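Local coordinates for protein poly A polymerase (Aquifex aeolicus, PDB 4WBY) that adds the terminal adenosine to tRNA ending in CC, completing the CCA end with ATP as substrate and magnesium as cofactor, at residues Tyr274-Ile279 with Glu302-Met307. Sequence-based numbering, arbitrary orientation.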
ATOM      1  N   TYR A 274       9.382   0.369   8.258  1.00 22.56           N
ATOM      2  CA  TYR A 274       8.540   0.876   9.328  1.00 22.87           C
ATOM      3  C   TYR A 274       7.980  -0.278  10.133  1.00 22.52           C
ATOM      4  O   TYR A 274       7.942  -0.228  11.358  1.00 23.71           O
ATOM      5  CB  TYR A 274       7.390   1.718   8.782  1.00 23.20           C
ATOM      6  CG  TYR A 274       7.798   3.049   8.202  1.00 25.08           C
ATOM      7  CD1 TYR A 274       7.939   4.169   9.014  1.00 28.24           C
ATOM      8  CD2 TYR A 274       8.025   3.192   6.841  1.00 26.65           C
ATOM      9  CE1 TYR A 274       8.301   5.391   8.483  1.00 29.51           C
ATOM     10  CE2 TYR A 274       8.386   4.407   6.302  1.00 27.74           C
ATOM     11  CZ  TYR A 274       8.522   5.502   7.124  1.00 29.10           C
ATOM     12  OH  TYR A 274       8.878   6.711   6.584  1.00 30.75           O
ATOM     13  N   LEU A 275       7.538  -1.318   9.431  1.00 22.37           N
ATOM     14  CA  LEU A 275       6.984  -2.488  10.093  1.00 22.19           C
ATOM     15  C   LEU A 275       8.022  -3.160  10.999  1.00 18.72           C
ATOM     16  O   LEU A 275       7.712  -3.553  12.122  1.00 21.41           O
ATOM     17  CB  LEU A 275       6.458  -3.479   9.060  1.00 23.27           C
ATOM     18  CG  LEU A 275       5.581  -4.577   9.647  1.00 25.59           C
ATOM     19  CD1 LEU A 275       4.238  -4.002  10.076  1.00 32.56           C
ATOM     20  CD2 LEU A 275       5.404  -5.684   8.623  1.00 26.05           C
ATOM     21  N   LEU A 276       9.247  -3.292  10.504  1.00 19.28           N
ATOM     22  CA  LEU A 276      10.317  -3.879  11.309  1.00 18.45           C
ATOM     23  C   LEU A 276      10.573  -3.087  12.585  1.00 21.95           C
ATOM     24  O   LEU A 276      10.763  -3.671  13.649  1.00 23.71           O
ATOM     25  CB  LEU A 276      11.620  -3.973  10.514  1.00 19.76           C
ATOM     26  CG  LEU A 276      11.598  -4.962   9.348  1.00 21.37           C
ATOM     27  CD1 LEU A 276      12.956  -5.016   8.665  1.00 25.92           C
ATOM     28  CD2 LEU A 276      11.192  -6.353   9.820  1.00 27.67           C
ATOM     29  N   ILE A 277      10.589  -1.760  12.484  1.00 21.80           N
ATOM     30  CA  ILE A 277      10.737  -0.923  13.675  1.00 24.75           C
ATOM     31  C   ILE A 277       9.540  -1.112  14.620  1.00 25.39           C
ATOM     32  O   ILE A 277       9.718  -1.244  15.835  1.00 29.12           O
ATOM     33  CB  ILE A 277      10.890   0.572  13.306  1.00 27.86           C
ATOM     34  CG1 ILE A 277      12.211   0.816  12.563  1.00 28.22           C
ATOM     35  CG2 ILE A 277      10.808   1.453  14.545  1.00 30.38           C
ATOM     36  CD1 ILE A 277      13.442   0.275  13.283  1.00 29.99           C
ATOM     37  N   LEU A 278       8.330  -1.143  14.061  1.00 27.00           N
ATOM     38  CA  LEU A 278       7.114  -1.358  14.850  1.00 28.56           C
ATOM     39  C   LEU A 278       7.135  -2.623  15.700  1.00 29.10           C
ATOM     40  O   LEU A 278       6.673  -2.621  16.836  1.00 29.49           O
ATOM     41  CB  LEU A 278       5.897  -1.432  13.931  1.00 32.32           C
ATOM     42  CG  LEU A 278       5.019  -0.224  13.679  1.00 35.67           C
ATOM     43  CD1 LEU A 278       3.921  -0.682  12.756  1.00 33.90           C
ATOM     44  CD2 LEU A 278       4.457   0.326  14.978  1.00 33.99           C
ATOM     45  N   ILE A 279       7.674  -3.707  15.147  1.00 27.70           N
ATOM     46  CA  ILE A 279       7.628  -4.994  15.829  1.00 28.85           C
ATOM     47  C   ILE A 279       8.957  -5.331  16.493  1.00 29.70           C
ATOM     48  O   ILE A 279       9.183  -6.463  16.911  1.00 30.91           O
ATOM     49  CB  ILE A 279       7.230  -6.133  14.861  1.00 26.35           C
ATOM     50  CG1 ILE A 279       8.295  -6.320  13.772  1.00 26.04           C
ATOM     51  CG2 ILE A 279       5.842  -5.856  14.259  1.00 25.57           C
ATOM     52  CD1 ILE A 279       8.133  -7.583  12.951  1.00 26.44           C
ATOM     53  N   GLU A 302      14.971 -11.713   6.438  1.00 16.63           N
ATOM     54  CA  GLU A 302      16.384 -11.825   6.771  1.00 18.53           C
ATOM     55  C   GLU A 302      16.851 -10.593   7.550  1.00 17.10           C
ATOM     56  O   GLU A 302      17.627 -10.709   8.499  1.00 20.59           O
ATOM     57  CB  GLU A 302      17.225 -12.012   5.508  1.00 20.43           C
ATOM     58  CG  GLU A 302      16.939 -13.309   4.738  1.00 24.57           C
ATOM     59  CD  GLU A 302      17.425 -14.573   5.433  1.00 30.68           C
ATOM     60  OE1 GLU A 302      18.151 -14.480   6.449  1.00 33.30           O
ATOM     61  OE2 GLU A 302      17.085 -15.673   4.946  1.00 35.27           O
ATOM     62  N   THR A 303      16.375  -9.411   7.169  1.00 17.73           N
ATOM     63  CA  THR A 303      16.753  -8.211   7.911  1.00 18.90           C
ATOM     64  C   THR A 303      16.201  -8.258   9.333  1.00 19.10           C
ATOM     65  O   THR A 303      16.881  -7.839  10.271  1.00 20.57           O
ATOM     66  CB  THR A 303      16.293  -6.934   7.183  1.00 17.64           C
ATOM     67  OG1 THR A 303      17.133  -6.751   6.038  1.00 19.40           O
ATOM     68  CG2 THR A 303      16.425  -5.700   8.075  1.00 19.00           C
ATOM     69  N   TYR A 304      14.990  -8.782   9.515  1.00 17.58           N
ATOM     70  CA  TYR A 304      14.464  -8.935  10.870  1.00 19.06           C
ATOM     71  C   TYR A 304      15.309  -9.887  11.727  1.00 20.48           C
ATOM     72  O   TYR A 304      15.634  -9.568  12.874  1.00 22.79           O
ATOM     73  CB  TYR A 304      13.012  -9.415  10.838  1.00 19.77           C
ATOM     74  CG  TYR A 304      12.437  -9.599  12.224  1.00 21.76           C
ATOM     75  CD1 TYR A 304      12.100  -8.502  13.010  1.00 23.51           C
ATOM     76  CD2 TYR A 304      12.265 -10.867  12.758  1.00 23.96           C
ATOM     77  CE1 TYR A 304      11.599  -8.673  14.295  1.00 24.57           C
ATOM     78  CE2 TYR A 304      11.769 -11.046  14.027  1.00 27.83           C
ATOM     79  CZ  TYR A 304      11.432  -9.953  14.790  1.00 27.20           C
ATOM     80  OH  TYR A 304      10.947 -10.160  16.063  1.00 30.54           O
ATOM     81  N   LYS A 305      15.681 -11.040  11.178  1.00 22.09           N
ATOM     82  CA  LYS A 305      16.513 -11.983  11.916  1.00 21.65           C
ATOM     83  C   LYS A 305      17.834 -11.318  12.277  1.00 21.04           C
ATOM     84  O   LYS A 305      18.333 -11.455  13.406  1.00 23.63           O
ATOM     85  CB  LYS A 305      16.742 -13.255  11.095  1.00 22.45           C
ATOM     86  CG  LYS A 305      17.550 -14.347  11.815  1.00 29.16           C
ATOM     87  CD  LYS A 305      17.688 -15.561  10.912  1.00 34.45           C
ATOM     88  CE  LYS A 305      18.332 -16.734  11.618  1.00 43.04           C
ATOM     89  NZ  LYS A 305      18.410 -17.905  10.700  1.00 47.56           N
ATOM     90  N   PHE A 306      18.389 -10.570  11.328  1.00 21.15           N
ATOM     91  CA  PHE A 306      19.644  -9.860  11.537  1.00 22.51           C
ATOM     92  C   PHE A 306      19.498  -8.806  12.632  1.00 24.13           C
ATOM     93  O   PHE A 306      20.362  -8.677  13.502  1.00 24.85           O
ATOM     94  CB  PHE A 306      20.119  -9.211  10.229  1.00 22.60           C
ATOM     95  CG  PHE A 306      21.541  -8.726  10.282  1.00 22.96           C
ATOM     96  CD1 PHE A 306      21.848  -7.462  10.769  1.00 24.99           C
ATOM     97  CD2 PHE A 306      22.573  -9.548   9.865  1.00 25.29           C
ATOM     98  CE1 PHE A 306      23.168  -7.027  10.833  1.00 27.56           C
ATOM     99  CE2 PHE A 306      23.898  -9.119   9.910  1.00 27.75           C
ATOM    100  CZ  PHE A 306      24.198  -7.854  10.399  1.00 26.71           C
ATOM    101  N   MET A 307      18.402  -8.060  12.577  1.00 23.10           N
ATOM    102  CA  MET A 307      18.078  -7.047  13.570  1.00 25.85           C
ATOM    103  C   MET A 307      18.086  -7.667  14.966  1.00 26.61           C
ATOM    104  O   MET A 307      18.643  -7.092  15.906  1.00 29.45           O
ATOM    105  CB  MET A 307      16.706  -6.398  13.251  1.00 26.69           C
ATOM    106  CG  MET A 307      16.425  -5.120  14.034  1.00 30.81           C
ATOM    107  SD  MET A 307      14.867  -4.313  13.623  1.00 36.50           S
ATOM    108  CE  MET A 307      13.698  -5.445  14.367  1.00 35.88           C
TER
HETATM  109  O   HOH W   1      11.120  -8.109  17.592  1.00 32.08           O
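Leu276 meets helix 298-309 with its two methyls split between neighbouring side chains: the Leu276 and Thr303 side chains cross at about a right angle, with Leu276 CD1 3.6 Å from Thr303 CG2, while Leu276 CD2 lies 3.7 Å from CB of Tyr304. Tyr304 holds CG anti to its backbone N (chi1 179°), which carries the ring toward Ile279. There CD1 of Ile279 comes obliquely to the ring, 3.9 Å from Tyr304 CE1. The phenol oxygen reaches a water that bridges the two segments: Tyr304 OH donates to it at 2.6 Å, and it donates in turn to Ile279 O, also at 2.6 Å. A phenylalanine here would probably leave the water without the hydroxyl that donates to it, breaking the bridge to Ile279 O. Met307, bent at its last torsion (chi3 72°), brings CE to 3.5 Å from Leu276 O. Leu291 of helix 284-293 touches both Leu276 and Tyr304, and Thr303 OG1 is hydrogen-bonded to Ser337. The axes of 274-278 and 302-307 come within 10.8 Å and cross at -35°. With no direct hydrogen bond between the segments and the ATP and magnesium sites lying away from this contact, this is apolar helix-helix packing within the helical C-terminal part of the chain.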